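Local coordinates for envelope glycoprotein (Bourbon virus, PDB 5ZKX), which probably mediates fusion of the viral envelope with a host-cell membrane, as a class III fusion protein related to baculovirus gp64, here in its postfusion trimer, at residues L23-L28 against P207-E211; K34-R40 against K195-A201; D238-F243 against L253-Y258. All blocks are in the same frame, centred on the assembly; numbering follows the deposited sequence.

Contact 1 of 3, residues L23-L28 against P207-E211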
ATOM      1  N   LEU A  23      31.225  13.772  -3.909  1.00 57.04           N
ATOM      2  CA  LEU A  23      30.119  12.895  -3.541  1.00 56.27           C
ATOM      3  C   LEU A  23      30.633  11.468  -3.423  1.00 52.77           C
ATOM      4  O   LEU A  23      31.401  11.000  -4.274  1.00 50.71           O
ATOM      5  CB  LEU A  23      28.980  12.969  -4.557  1.00 53.90           C
ATOM      6  CG  LEU A  23      27.580  12.541  -4.080  1.00 56.04           C
ATOM      7  CD1 LEU A  23      26.544  12.548  -5.249  1.00 41.20           C
ATOM      8  CD2 LEU A  23      27.539  11.298  -3.204  1.00 53.04           C
ATOM      9  N   ASN A  24      30.196  10.791  -2.362  1.00 80.40           N
ATOM     10  CA  ASN A  24      30.593   9.431  -2.012  1.00 82.09           C
ATOM     11  C   ASN A  24      29.667   8.365  -2.585  1.00 74.74           C
ATOM     12  O   ASN A  24      29.874   7.182  -2.308  1.00 76.17           O
ATOM     13  CB  ASN A  24      30.642   9.265  -0.485  1.00 83.21           C
ATOM     14  CG  ASN A  24      31.713  10.135   0.172  1.00 86.86           C
ATOM     15  OD1 ASN A  24      31.433  11.268   0.559  1.00 91.40           O
ATOM     16  ND2 ASN A  24      32.922   9.596   0.342  1.00 88.79           N
ATOM     17  N   VAL A  25      28.658   8.732  -3.368  1.00 42.61           N
ATOM     18  CA  VAL A  25      27.831   7.717  -4.011  1.00 37.57           C
ATOM     19  C   VAL A  25      28.579   7.134  -5.200  1.00 38.66           C
ATOM     20  O   VAL A  25      28.933   7.851  -6.141  1.00 37.12           O
ATOM     21  CB  VAL A  25      26.470   8.273  -4.441  1.00 37.94           C
ATOM     22  CG1 VAL A  25      25.716   7.200  -5.227  1.00 35.92           C
ATOM     23  CG2 VAL A  25      25.678   8.692  -3.213  1.00 40.56           C
ATOM     24  N   SER A  26      28.803   5.826  -5.161  1.00 37.77           N
ATOM     25  CA  SER A  26      29.391   5.087  -6.262  1.00 37.19           C
ATOM     26  C   SER A  26      28.449   3.966  -6.679  1.00 36.53           C
ATOM     27  O   SER A  26      27.545   3.576  -5.936  1.00 37.94           O
ATOM     28  CB  SER A  26      30.758   4.511  -5.877  1.00 37.35           C
ATOM     29  OG  SER A  26      30.660   3.671  -4.740  1.00 41.85           O
ATOM     30  N   ARG A  27      28.667   3.450  -7.883  1.00 37.05           N
ATOM     31  CA  ARG A  27      27.887   2.336  -8.403  1.00 37.63           C
ATOM     32  C   ARG A  27      28.717   1.065  -8.290  1.00 41.44           C
ATOM     33  O   ARG A  27      29.834   1.002  -8.813  1.00 46.83           O
ATOM     34  CB  ARG A  27      27.471   2.583  -9.850  1.00 40.52           C
ATOM     35  CG  ARG A  27      26.063   2.128 -10.160  1.00 42.28           C
ATOM     36  CD  ARG A  27      25.698   2.427 -11.599  1.00 49.14           C
ATOM     37  NE  ARG A  27      26.463   3.549 -12.138  1.00 49.09           N
ATOM     38  CZ  ARG A  27      27.166   3.501 -13.265  1.00 54.35           C
ATOM     39  NH1 ARG A  27      27.829   4.573 -13.681  1.00 44.17           N
ATOM     40  NH2 ARG A  27      27.204   2.383 -13.980  1.00 62.86           N
ATOM     41  N   LEU A  28      28.175   0.063  -7.608  1.00 44.32           N
ATOM     42  CA  LEU A  28      28.881  -1.182  -7.356  1.00 39.01           C
ATOM     43  C   LEU A  28      28.110  -2.353  -7.944  1.00 39.68           C
ATOM     44  O   LEU A  28      26.875  -2.363  -7.941  1.00 41.50           O
ATOM     45  CB  LEU A  28      29.086  -1.406  -5.856  1.00 46.39           C
ATOM     46  CG  LEU A  28      30.235  -0.657  -5.185  1.00 50.64           C
ATOM     47  CD1 LEU A  28      30.010  -0.604  -3.690  1.00 44.71           C
ATOM     48  CD2 LEU A  28      31.568  -1.319  -5.507  1.00 50.42           C
ATOM     49  N   PRO A 207      23.335  -4.892  -8.684  1.00 25.16           N
ATOM     50  CA  PRO A 207      23.771  -3.492  -8.697  1.00 24.36           C
ATOM     51  C   PRO A 207      23.388  -2.775  -7.412  1.00 27.55           C
ATOM     52  O   PRO A 207      22.308  -2.985  -6.854  1.00 25.90           O
ATOM     53  CB  PRO A 207      23.028  -2.908  -9.905  1.00 27.58           C
ATOM     54  CG  PRO A 207      21.792  -3.749 -10.015  1.00 23.71           C
ATOM     55  CD  PRO A 207      22.194  -5.132  -9.587  1.00 25.33           C
ATOM     56  N   CYS A 208      24.291  -1.918  -6.942  1.00 32.64           N
ATOM     57  CA  CYS A 208      24.092  -1.191  -5.699  1.00 29.94           C
ATOM     58  C   CYS A 208      24.649   0.217  -5.835  1.00 29.55           C
ATOM     59  O   CYS A 208      25.402   0.525  -6.763  1.00 32.76           O
ATOM     60  CB  CYS A 208      24.762  -1.900  -4.507  1.00 28.81           C
ATOM     61  SG  CYS A 208      24.237  -3.608  -4.234  1.00 32.21           S
ATOM     62  N   PHE A 209      24.262   1.075  -4.894  1.00 26.91           N
ATOM     63  CA  PHE A 209      24.811   2.418  -4.757  1.00 22.95           C
ATOM     64  C   PHE A 209      25.399   2.548  -3.360  1.00 30.05           C
ATOM     65  O   PHE A 209      24.680   2.406  -2.365  1.00 30.88           O
ATOM     66  CB  PHE A 209      23.743   3.484  -4.998  1.00 23.28           C
ATOM     67  CG  PHE A 209      23.300   3.580  -6.428  1.00 23.84           C
ATOM     68  CD1 PHE A 209      24.068   4.251  -7.359  1.00 25.23           C
ATOM     69  CD2 PHE A 209      22.120   2.990  -6.844  1.00 22.27           C
ATOM     70  CE1 PHE A 209      23.668   4.332  -8.675  1.00 24.52           C
ATOM     71  CE2 PHE A 209      21.714   3.073  -8.160  1.00 20.55           C
ATOM     72  CZ  PHE A 209      22.492   3.740  -9.075  1.00 20.26           C
ATOM     73  N   LYS A 210      26.700   2.817  -3.288  1.00 37.34           N
ATOM     74  CA  LYS A 210      27.412   2.903  -2.020  1.00 35.75           C
ATOM     75  C   LYS A 210      27.359   4.337  -1.512  1.00 40.51           C
ATOM     76  O   LYS A 210      27.836   5.252  -2.188  1.00 48.40           O
ATOM     77  CB  LYS A 210      28.858   2.450  -2.196  1.00 41.08           C
ATOM     78  CG  LYS A 210      29.708   2.517  -0.942  1.00 38.33           C
ATOM     79  CD  LYS A 210      31.124   2.056  -1.248  1.00 39.46           C
ATOM     80  CE  LYS A 210      31.840   1.567  -0.002  1.00 53.75           C
ATOM     81  NZ  LYS A 210      32.958   0.637  -0.338  1.00 46.70           N
ATOM     82  N   GLU A 211      26.797   4.531  -0.325  1.00 40.69           N
ATOM     83  CA  GLU A 211      26.618   5.874   0.221  1.00 39.55           C
ATOM     84  C   GLU A 211      27.274   6.024   1.591  1.00 47.34           C
ATOM     85  O   GLU A 211      28.479   5.815   1.744  1.00 48.80           O
ATOM     86  CB  GLU A 211      25.128   6.211   0.312  1.00 38.74           C
ATOM     87  CG  GLU A 211      24.806   7.467   1.106  1.00 40.91           C
ATOM     88  CD  GLU A 211      24.870   8.730   0.265  1.00 43.63           C
ATOM     89  OE1 GLU A 211      25.984   9.107  -0.158  1.00 46.25           O
ATOM     90  OE2 GLU A 211      23.810   9.349   0.029  1.00 33.93           O
TER
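Arg27 lays its aliphatic chain beside the ring of Phe209, the two side chains pointing the same way. Arg27 CG lies 3.6 Å from Phe209 CE1. The contact is oblique to the ring. The guanidinium is not stacked on this ring: the two planes stand 57° apart. The Arg27 chain bends at chi3, and the guanidinium makes a cation-pi contact with Trp405. Val25 crosses the same ring obliquely one atom along, its CG1 4.0 Å from Phe209 CD1. Its second branch, CG2, sits beside the backbone N (CG1 is anti to it, chi1 174°) and meets the carboxylate of Glu211.

Arg27 and Phe209 belong to an antiparallel pairing of strand 26-36 with strand 200-210, inside a mixed sheet of seven strands. Val25 and Glu211 flank the bridged residues. Ser26 and Lys210 form a hydrogen-bonded pair, with Lys210 N 2.9 Å from Ser26 O. Arg27 and Phe209 form a non-hydrogen-bonded pair. Leu28 and Cys208 are hydrogen-bonded again, and the bond from Leu28 N to Cys208 O is 2.9 Å long and nearly straight (173°).

Ser26, Leu28, Cys208 and Lys210 occupy the other face. Leu28 CD1 packs 3.6 Å from Lys210 CB, and Ser26 OG is 3.3 Å from the same Lys210 CB. The Lys210 chain runs extended away from the pairing. Strand 234-238 is fastened here by the disulfide of Cys208 with Cys236, and its Phe234 touches both Leu28 and Lys210. On the Phe209 face the trimer closes in: Tyr296 of the second subunit meets the Phe209 ring edge-to-face, and Leu303 of that subunit packs on Arg27.

Contact 2 of 3, residues K34-R40 against K195-A201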
ATOM      1  N   LYS A  34      22.991 -16.070  -3.972  1.00 23.27           N
ATOM      2  CA  LYS A  34      21.574 -15.775  -3.818  1.00 26.02           C
ATOM      3  C   LYS A  34      20.818 -17.080  -3.607  1.00 26.77           C
ATOM      4  O   LYS A  34      20.846 -17.963  -4.472  1.00 27.23           O
ATOM      5  CB  LYS A  34      21.041 -15.023  -5.036  1.00 26.59           C
ATOM      6  CG  LYS A  34      19.577 -14.637  -4.949  1.00 20.94           C
ATOM      7  CD  LYS A  34      19.072 -14.162  -6.296  1.00 24.41           C
ATOM      8  CE  LYS A  34      17.564 -14.009  -6.306  1.00 20.56           C
ATOM      9  NZ  LYS A  34      17.078 -13.479  -7.612  1.00 19.06           N
ATOM     10  N   THR A  35      20.154 -17.200  -2.461  1.00 28.83           N
ATOM     11  CA  THR A  35      19.427 -18.406  -2.088  1.00 28.91           C
ATOM     12  C   THR A  35      17.932 -18.191  -2.281  1.00 26.92           C
ATOM     13  O   THR A  35      17.372 -17.218  -1.770  1.00 25.70           O
ATOM     14  CB  THR A  35      19.715 -18.779  -0.633  1.00 25.17           C
ATOM     15  OG1 THR A  35      21.126 -18.713  -0.393  1.00 19.93           O
ATOM     16  CG2 THR A  35      19.214 -20.183  -0.329  1.00 29.36           C
ATOM     17  N   THR A  36      17.289 -19.100  -3.015  1.00 20.42           N
ATOM     18  CA  THR A  36      15.853 -19.042  -3.247  1.00 20.60           C
ATOM     19  C   THR A  36      15.225 -20.400  -2.950  1.00 24.60           C
ATOM     20  O   THR A  36      15.907 -21.424  -2.875  1.00 30.41           O
ATOM     21  CB  THR A  36      15.519 -18.615  -4.688  1.00 21.79           C
ATOM     22  OG1 THR A  36      16.163 -19.492  -5.619  1.00 28.71           O
ATOM     23  CG2 THR A  36      15.978 -17.189  -4.942  1.00 22.55           C
ATOM     24  N   VAL A  37      13.908 -20.387  -2.758  1.00 32.02           N
ATOM     25  CA  VAL A  37      13.140 -21.600  -2.493  1.00 28.83           C
ATOM     26  C   VAL A  37      11.951 -21.663  -3.443  1.00 32.71           C
ATOM     27  O   VAL A  37      10.889 -22.191  -3.095  1.00 31.44           O
ATOM     28  CB  VAL A  37      12.685 -21.658  -1.025  1.00 25.91           C
ATOM     29  CG1 VAL A  37      13.834 -22.105  -0.148  1.00 33.29           C
ATOM     30  CG2 VAL A  37      12.177 -20.299  -0.571  1.00 23.92           C
ATOM     31  N   GLN A  38      12.119 -21.110  -4.639  1.00 39.57           N
ATOM     32  CA  GLN A  38      11.009 -20.977  -5.573  1.00 40.56           C
ATOM     33  C   GLN A  38      10.543 -22.337  -6.087  1.00 39.62           C
ATOM     34  O   GLN A  38      11.348 -23.229  -6.367  1.00 34.29           O
ATOM     35  CB  GLN A  38      11.421 -20.080  -6.738  1.00 38.07           C
ATOM     36  CG  GLN A  38      10.333 -19.824  -7.755  1.00 47.13           C
ATOM     37  CD  GLN A  38      10.893 -19.614  -9.143  1.00 64.07           C
ATOM     38  OE1 GLN A  38      10.345 -20.105 -10.128  1.00 65.58           O
ATOM     39  NE2 GLN A  38      12.000 -18.884  -9.231  1.00 74.31           N
ATOM     40  N   ASP A  39       9.225 -22.485  -6.203  1.00 40.78           N
ATOM     41  CA  ASP A  39       8.605 -23.685  -6.757  1.00 35.32           C
ATOM     42  C   ASP A  39       7.322 -23.261  -7.451  1.00 36.71           C
ATOM     43  O   ASP A  39       6.449 -22.660  -6.816  1.00 40.84           O
ATOM     44  CB  ASP A  39       8.317 -24.716  -5.663  1.00 36.80           C
ATOM     45  CG  ASP A  39       7.814 -26.031  -6.220  1.00 36.16           C
ATOM     46  OD1 ASP A  39       8.642 -26.818  -6.728  1.00 37.86           O
ATOM     47  OD2 ASP A  39       6.590 -26.275  -6.157  1.00 29.44           O
ATOM     48  N   ARG A  40       7.204 -23.570  -8.739  1.00 39.49           N
ATOM     49  CA  ARG A  40       6.131 -23.048  -9.575  1.00 42.18           C
ATOM     50  C   ARG A  40       5.046 -24.091  -9.804  1.00 38.45           C
ATOM     51  O   ARG A  40       5.337 -25.267 -10.040  1.00 38.31           O
ATOM     52  CB  ARG A  40       6.676 -22.583 -10.927  1.00 49.90           C
ATOM     53  CG  ARG A  40       7.553 -21.352 -10.854  1.00 54.10           C
ATOM     54  CD  ARG A  40       7.408 -20.499 -12.104  1.00 65.74           C
ATOM     55  NE  ARG A  40       7.960 -19.160 -11.914  1.00 68.62           N
ATOM     56  CZ  ARG A  40       9.099 -18.738 -12.453  1.00 68.29           C
ATOM     57  NH1 ARG A  40       9.816 -19.552 -13.219  1.00 59.90           N
ATOM     58  NH2 ARG A  40       9.525 -17.504 -12.225  1.00 73.48           N
ATOM     59  N   LYS A 195       8.483 -29.849  -6.687  1.00 50.18           N
ATOM     60  CA  LYS A 195       9.218 -30.670  -7.645  1.00 50.50           C
ATOM     61  C   LYS A 195      10.572 -31.081  -7.084  1.00 52.27           C
ATOM     62  O   LYS A 195      10.930 -32.264  -7.094  1.00 54.08           O
ATOM     63  CB  LYS A 195       9.386 -29.918  -8.967  1.00 48.99           C
ATOM     64  CG  LYS A 195       8.183 -29.079  -9.362  1.00 55.37           C
ATOM     65  CD  LYS A 195       7.488 -29.645 -10.589  1.00 51.64           C
ATOM     66  CE  LYS A 195       6.249 -28.833 -10.942  1.00 59.30           C
ATOM     67  NZ  LYS A 195       6.517 -27.364 -10.924  1.00 48.22           N
ATOM     68  N   VAL A 196      11.337 -30.117  -6.585  1.00 38.32           N
ATOM     69  CA  VAL A 196      12.626 -30.392  -5.969  1.00 34.22           C
ATOM     70  C   VAL A 196      12.601 -29.879  -4.536  1.00 37.92           C
ATOM     71  O   VAL A 196      11.868 -28.942  -4.200  1.00 35.44           O
ATOM     72  CB  VAL A 196      13.787 -29.764  -6.768  1.00 36.79           C
ATOM     73  CG1 VAL A 196      13.912 -28.280  -6.461  1.00 46.56           C
ATOM     74  CG2 VAL A 196      15.086 -30.498  -6.480  1.00 41.13           C
ATOM     75  N   PHE A 197      13.399 -30.514  -3.685  1.00 42.39           N
ATOM     76  CA  PHE A 197      13.452 -30.188  -2.269  1.00 44.88           C
ATOM     77  C   PHE A 197      14.638 -29.276  -1.968  1.00 44.85           C
ATOM     78  O   PHE A 197      15.552 -29.103  -2.776  1.00 41.99           O
ATOM     79  CB  PHE A 197      13.537 -31.466  -1.424  1.00 45.45           C
ATOM     80  CG  PHE A 197      12.317 -32.342  -1.521  1.00 48.25           C
ATOM     81  CD1 PHE A 197      12.290 -33.425  -2.385  1.00 47.43           C
ATOM     82  CD2 PHE A 197      11.195 -32.080  -0.748  1.00 41.88           C
ATOM     83  CE1 PHE A 197      11.170 -34.230  -2.477  1.00 39.64           C
ATOM     84  CE2 PHE A 197      10.074 -32.880  -0.837  1.00 40.54           C
ATOM     85  CZ  PHE A 197      10.062 -33.957  -1.703  1.00 43.53           C
ATOM     86  N   GLY A 198      14.609 -28.691  -0.772  1.00 42.18           N
ATOM     87  CA  GLY A 198      15.722 -27.886  -0.309  1.00 41.12           C
ATOM     88  C   GLY A 198      15.700 -26.476  -0.873  1.00 42.01           C
ATOM     89  O   GLY A 198      14.652 -25.924  -1.210  1.00 37.52           O
ATOM     90  N   THR A 199      16.888 -25.887  -0.969  1.00 39.90           N
ATOM     91  CA  THR A 199      17.050 -24.528  -1.451  1.00 36.06           C
ATOM     92  C   THR A 199      17.944 -24.515  -2.682  1.00 37.60           C
ATOM     93  O   THR A 199      18.758 -25.416  -2.895  1.00 37.91           O
ATOM     94  CB  THR A 199      17.651 -23.621  -0.371  1.00 33.59           C
ATOM     95  OG1 THR A 199      19.011 -24.004  -0.137  1.00 41.22           O
ATOM     96  CG2 THR A 199      16.870 -23.742   0.924  1.00 31.77           C
ATOM     97  N   ARG A 200      17.777 -23.474  -3.493  1.00 38.63           N
ATOM     98  CA  ARG A 200      18.605 -23.244  -4.667  1.00 39.62           C
ATOM     99  C   ARG A 200      19.492 -22.031  -4.428  1.00 36.10           C
ATOM    100  O   ARG A 200      19.042 -21.017  -3.885  1.00 31.93           O
ATOM    101  CB  ARG A 200      17.749 -23.028  -5.919  1.00 37.80           C
ATOM    102  CG  ARG A 200      18.505 -22.392  -7.076  1.00 40.99           C
ATOM    103  CD  ARG A 200      17.713 -22.426  -8.372  1.00 48.30           C
ATOM    104  NE  ARG A 200      18.592 -22.531  -9.534  1.00 63.52           N
ATOM    105  CZ  ARG A 200      18.979 -21.499 -10.278  1.00 60.99           C
ATOM    106  NH1 ARG A 200      19.784 -21.693 -11.315  1.00 57.45           N
ATOM    107  NH2 ARG A 200      18.560 -20.274  -9.989  1.00 53.89           N
ATOM    108  N   ALA A 201      20.760 -22.145  -4.824  1.00 49.95           N
ATOM    109  CA  ALA A 201      21.732 -21.073  -4.662  1.00 52.85           C
ATOM    110  C   ALA A 201      22.384 -20.777  -6.003  1.00 50.79           C
ATOM    111  O   ALA A 201      22.821 -21.698  -6.702  1.00 55.14           O
ATOM    112  CB  ALA A 201      22.799 -21.440  -3.623  1.00 43.01           C
TER
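Thr36 and Arg200 form an antiparallel hydrogen-bonded pair, and Thr35 with Ala201 the non-hydrogen-bonded pair next to it. Here the end of strand 26-36 pairs with the start of strand 200-210, two neighbouring inner strands of the mixed sheet. Thr36 N is 2.7 Å from Arg200 O, and Arg200 N is 2.8 Å from Thr36 O. Both bonds are nearly straight. Beyond Thr36 the chains separate into loops.

The side chains pack around this pair. Thr35 CG2 crosses to Thr199 CB at 3.8 Å. Val37 and Thr199 lie side by side and point the same way, with Val37 CG1 3.6 Å from Thr199 CG2. On the face opposite Thr35, the Thr36 and Arg200 side chains lie side by side, with Thr36 OG1 3.9 Å from Arg200 CB. The Arg200 chain then leads away.

Where the loops come together again, Asp39 and Lys195 meet. Asp39 CG is anti to the backbone N (chi1 -174°), which sends the carboxylate across to the other loop. Lys195 N donates a hydrogen bond of 3.0 Å to Asp39 OD1, on its syn side and 26° out of the carboxylate plane.

The next shell holds these groups in place. Asn43 binds Asp39 OD2, and Val152 supports Val37. Lys34 sends an extended chain to a salt bridge with Asp238, its stem packing on Tyr258, and the backbone of Thr35 bonds to Cys257, so strand 256-260 grips strand 26-36 as well.

Lys195 does not turn its ammonium to the Asp39 carboxylate. Its chain bends twice, and Lys195 NZ donates a hydrogen bond of 2.6 Å to Arg40 O, nearly along the C=O axis.

Contact 3 of 3, residues D238-F243 against L253-Y258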
ATOM      1  N   ASP A 238      17.708  -6.123  -7.231  1.00 20.57           N
ATOM      2  CA  ASP A 238      17.839  -7.427  -7.876  1.00 20.82           C
ATOM      3  C   ASP A 238      16.502  -7.731  -8.543  1.00 26.22           C
ATOM      4  O   ASP A 238      15.564  -8.184  -7.877  1.00 24.22           O
ATOM      5  CB  ASP A 238      18.224  -8.511  -6.883  1.00 17.76           C
ATOM      6  CG  ASP A 238      18.314  -9.877  -7.530  1.00 22.28           C
ATOM      7  OD1 ASP A 238      18.578  -9.944  -8.747  1.00 22.00           O
ATOM      8  OD2 ASP A 238      18.113 -10.888  -6.829  1.00 24.48           O
ATOM      9  N   GLY A 239      16.426  -7.486  -9.842  1.00 22.81           N
ATOM     10  CA  GLY A 239      15.169  -7.665 -10.541  1.00 21.50           C
ATOM     11  C   GLY A 239      14.157  -6.666 -10.024  1.00 22.74           C
ATOM     12  O   GLY A 239      14.328  -5.449 -10.155  1.00 20.61           O
ATOM     13  N   ASP A 240      13.085  -7.172  -9.421  1.00 21.16           N
ATOM     14  CA  ASP A 240      12.062  -6.330  -8.821  1.00 19.30           C
ATOM     15  C   ASP A 240      12.202  -6.239  -7.307  1.00 17.25           C
ATOM     16  O   ASP A 240      11.288  -5.748  -6.639  1.00 17.04           O
ATOM     17  CB  ASP A 240      10.672  -6.842  -9.197  1.00 22.37           C
ATOM     18  CG  ASP A 240      10.501  -8.325  -8.925  1.00 23.90           C
ATOM     19  OD1 ASP A 240      11.457  -8.961  -8.436  1.00 26.24           O
ATOM     20  OD2 ASP A 240       9.403  -8.857  -9.203  1.00 25.30           O
ATOM     21  N   ASN A 241      13.322  -6.705  -6.757  1.00 28.95           N
ATOM     22  CA  ASN A 241      13.619  -6.616  -5.334  1.00 25.38           C
ATOM     23  C   ASN A 241      14.536  -5.430  -5.072  1.00 26.05           C
ATOM     24  O   ASN A 241      15.540  -5.250  -5.769  1.00 30.35           O
ATOM     25  CB  ASN A 241      14.290  -7.895  -4.830  1.00 29.59           C
ATOM     26  CG  ASN A 241      13.327  -9.055  -4.706  1.00 29.86           C
ATOM     27  OD1 ASN A 241      12.114  -8.880  -4.780  1.00 30.31           O
ATOM     28  ND2 ASN A 241      13.869 -10.252  -4.505  1.00 27.88           N
ATOM     29  N   PHE A 242      14.203  -4.637  -4.056  1.00 18.72           N
ATOM     30  CA  PHE A 242      14.995  -3.475  -3.679  1.00 17.74           C
ATOM     31  C   PHE A 242      15.179  -3.486  -2.174  1.00 19.28           C
ATOM     32  O   PHE A 242      14.202  -3.615  -1.429  1.00 21.89           O
ATOM     33  CB  PHE A 242      14.322  -2.178  -4.130  1.00 20.77           C
ATOM     34  CG  PHE A 242      14.062  -2.120  -5.604  1.00 21.63           C
ATOM     35  CD1 PHE A 242      12.948  -2.736  -6.149  1.00 19.54           C
ATOM     36  CD2 PHE A 242      14.937  -1.460  -6.446  1.00 20.07           C
ATOM     37  CE1 PHE A 242      12.709  -2.691  -7.500  1.00 20.05           C
ATOM     38  CE2 PHE A 242      14.696  -1.407  -7.797  1.00 21.22           C
ATOM     39  CZ  PHE A 242      13.583  -2.032  -8.326  1.00 20.91           C
ATOM     40  N   PHE A 243      16.424  -3.343  -1.727  1.00 16.52           N
ATOM     41  CA  PHE A 243      16.736  -3.584  -0.327  1.00 15.33           C
ATOM     42  C   PHE A 243      18.048  -2.909   0.032  1.00 16.70           C
ATOM     43  O   PHE A 243      18.919  -2.714  -0.819  1.00 15.76           O
ATOM     44  CB  PHE A 243      16.825  -5.085  -0.029  1.00 12.42           C
ATOM     45  CG  PHE A 243      17.765  -5.830  -0.938  1.00 13.82           C
ATOM     46  CD1 PHE A 243      17.350  -6.267  -2.186  1.00 15.17           C
ATOM     47  CD2 PHE A 243      19.063  -6.098  -0.543  1.00 16.91           C
ATOM     48  CE1 PHE A 243      18.213  -6.945  -3.022  1.00 12.09           C
ATOM     49  CE2 PHE A 243      19.929  -6.781  -1.375  1.00 15.52           C
ATOM     50  CZ  PHE A 243      19.502  -7.202  -2.615  1.00 14.05           C
ATOM     51  N   LEU A 253      15.529 -11.704   2.539  1.00 22.72           N
ATOM     52  CA  LEU A 253      14.192 -11.219   2.235  1.00 22.71           C
ATOM     53  C   LEU A 253      13.212 -12.381   2.275  1.00 21.65           C
ATOM     54  O   LEU A 253      13.613 -13.542   2.391  1.00 20.86           O
ATOM     55  CB  LEU A 253      14.194 -10.541   0.866  1.00 24.38           C
ATOM     56  CG  LEU A 253      15.186  -9.399   0.646  1.00 20.25           C
ATOM     57  CD1 LEU A 253      15.003  -8.795  -0.737  1.00 22.99           C
ATOM     58  CD2 LEU A 253      15.035  -8.342   1.722  1.00 21.24           C
ATOM     59  N   PRO A 254      11.904 -12.105   2.213  1.00 20.61           N
ATOM     60  CA  PRO A 254      10.933 -13.211   2.157  1.00 18.67           C
ATOM     61  C   PRO A 254      11.268 -14.290   1.140  1.00 22.65           C
ATOM     62  O   PRO A 254      11.297 -15.476   1.488  1.00 23.56           O
ATOM     63  CB  PRO A 254       9.630 -12.485   1.808  1.00 21.31           C
ATOM     64  CG  PRO A 254       9.771 -11.165   2.465  1.00 20.61           C
ATOM     65  CD  PRO A 254      11.235 -10.809   2.431  1.00 21.31           C
ATOM     66  N   ASP A 255      11.545 -13.909  -0.106  1.00 25.07           N
ATOM     67  CA  ASP A 255      11.701 -14.866  -1.190  1.00 22.70           C
ATOM     68  C   ASP A 255      13.148 -15.235  -1.484  1.00 23.01           C
ATOM     69  O   ASP A 255      13.381 -16.188  -2.235  1.00 25.51           O
ATOM     70  CB  ASP A 255      11.057 -14.322  -2.470  1.00 24.51           C
ATOM     71  CG  ASP A 255      11.591 -12.956  -2.852  1.00 28.07           C
ATOM     72  OD1 ASP A 255      12.174 -12.284  -1.981  1.00 24.52           O
ATOM     73  OD2 ASP A 255      11.435 -12.554  -4.023  1.00 31.62           O
ATOM     74  N   ALA A 256      14.122 -14.519  -0.922  1.00 26.66           N
ATOM     75  CA  ALA A 256      15.512 -14.780  -1.268  1.00 24.53           C
ATOM     76  C   ALA A 256      16.436 -14.233  -0.190  1.00 22.20           C
ATOM     77  O   ALA A 256      16.097 -13.283   0.518  1.00 21.60           O
ATOM     78  CB  ALA A 256      15.872 -14.171  -2.628  1.00 22.51           C
ATOM     79  N   CYS A 257      17.609 -14.854  -0.082  1.00 20.95           N
ATOM     80  CA  CYS A 257      18.683 -14.399   0.789  1.00 20.93           C
ATOM     81  C   CYS A 257      19.897 -14.046  -0.057  1.00 22.39           C
ATOM     82  O   CYS A 257      20.192 -14.719  -1.051  1.00 18.06           O
ATOM     83  CB  CYS A 257      19.055 -15.466   1.821  1.00 18.91           C
ATOM     84  SG  CYS A 257      17.723 -15.877   2.957  1.00 29.26           S
ATOM     85  N   TYR A 258      20.593 -12.979   0.336  1.00 22.90           N
ATOM     86  CA  TYR A 258      21.761 -12.483  -0.381  1.00 23.86           C
ATOM     87  C   TYR A 258      22.953 -12.488   0.562  1.00 23.30           C
ATOM     88  O   TYR A 258      22.972 -11.740   1.545  1.00 24.94           O
ATOM     89  CB  TYR A 258      21.519 -11.074  -0.922  1.00 22.66           C
ATOM     90  CG  TYR A 258      20.354 -10.973  -1.876  1.00 18.85           C
ATOM     91  CD1 TYR A 258      19.092 -10.608  -1.425  1.00 19.49           C
ATOM     92  CD2 TYR A 258      20.516 -11.240  -3.226  1.00 17.94           C
ATOM     93  CE1 TYR A 258      18.023 -10.515  -2.294  1.00 15.31           C
ATOM     94  CE2 TYR A 258      19.455 -11.148  -4.102  1.00 19.38           C
ATOM     95  CZ  TYR A 258      18.211 -10.785  -3.632  1.00 16.58           C
ATOM     96  OH  TYR A 258      17.151 -10.692  -4.503  1.00 18.71           O
TER
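Phe243 and Tyr258 form an offset stack. Their ring centroids are 4.5 Å apart and the planes differ by 15°. Phe243 CZ lies over one face of the tyrosine ring, toward its rim, 3.6 Å from Tyr258 CD1. Phe243 CG lies between the backbone N and the carbonyl carbon (chi1 53°), which carries the ring over the tyrosine. Leu253 adds to the apolar packing at about a right angle to Phe243, with its CD1 3.7 Å from Phe243 CD1.

The polar contacts gather at the tyrosine hydroxyl. Tyr258 OH donates to Asp238 OD2 at 2.5 Å, a short bond that uses the anti lone pair of that oxygen. OD2 lies at the ring edge, in its plane, while the carboxylate is turned 82° from the ring. Asn241 ND2 makes a weak bond of 3.3 Å to Tyr258 OH. Asn241 OD1 is held by Lys413, which also forms a salt bridge to Asp255.

The backbone sets up these positions. A type II' beta turn from Asp238 to Asn241 places both polar side chains on the Tyr258 side, with Gly239 at positive phi. This turn joins strands 234-238 and 241-245.

Asp238 is buried, and its carboxylate has partners on both oxygens: Lys204 at OD1, a second lysine and the tyrosine at OD2. Two lysines and a donated hydroxyl would probably keep it ionised. The buried carboxylate of strand 234-238 then links to three other strands, 200-210, 26-36 and 256-260.

Overall arrangement
From the N terminus, strand 26-36 enters contact 1 at its start and contact 2 at its end. Its partner, strand 200-210, returns antiparallel, so contact 2 closes first and contact 1 closes around it. The long excursion between the two strands includes the six-stranded antiparallel sheet. Contact 3 comes later in series, closing a short loop. It joins two strands of the same mixed sheet that are not neighbours, 241-245 and 256-260, through their side chains. Contacts 2 and 3 touch by one backbone bond, between strands 26-36 and 256-260, and one salt bridge, between 26-36 and 234-238. Contacts 1 and 2 stand apart, with centres about 30 Å from each other. Contacts 1 and 3 both meet the second subunit.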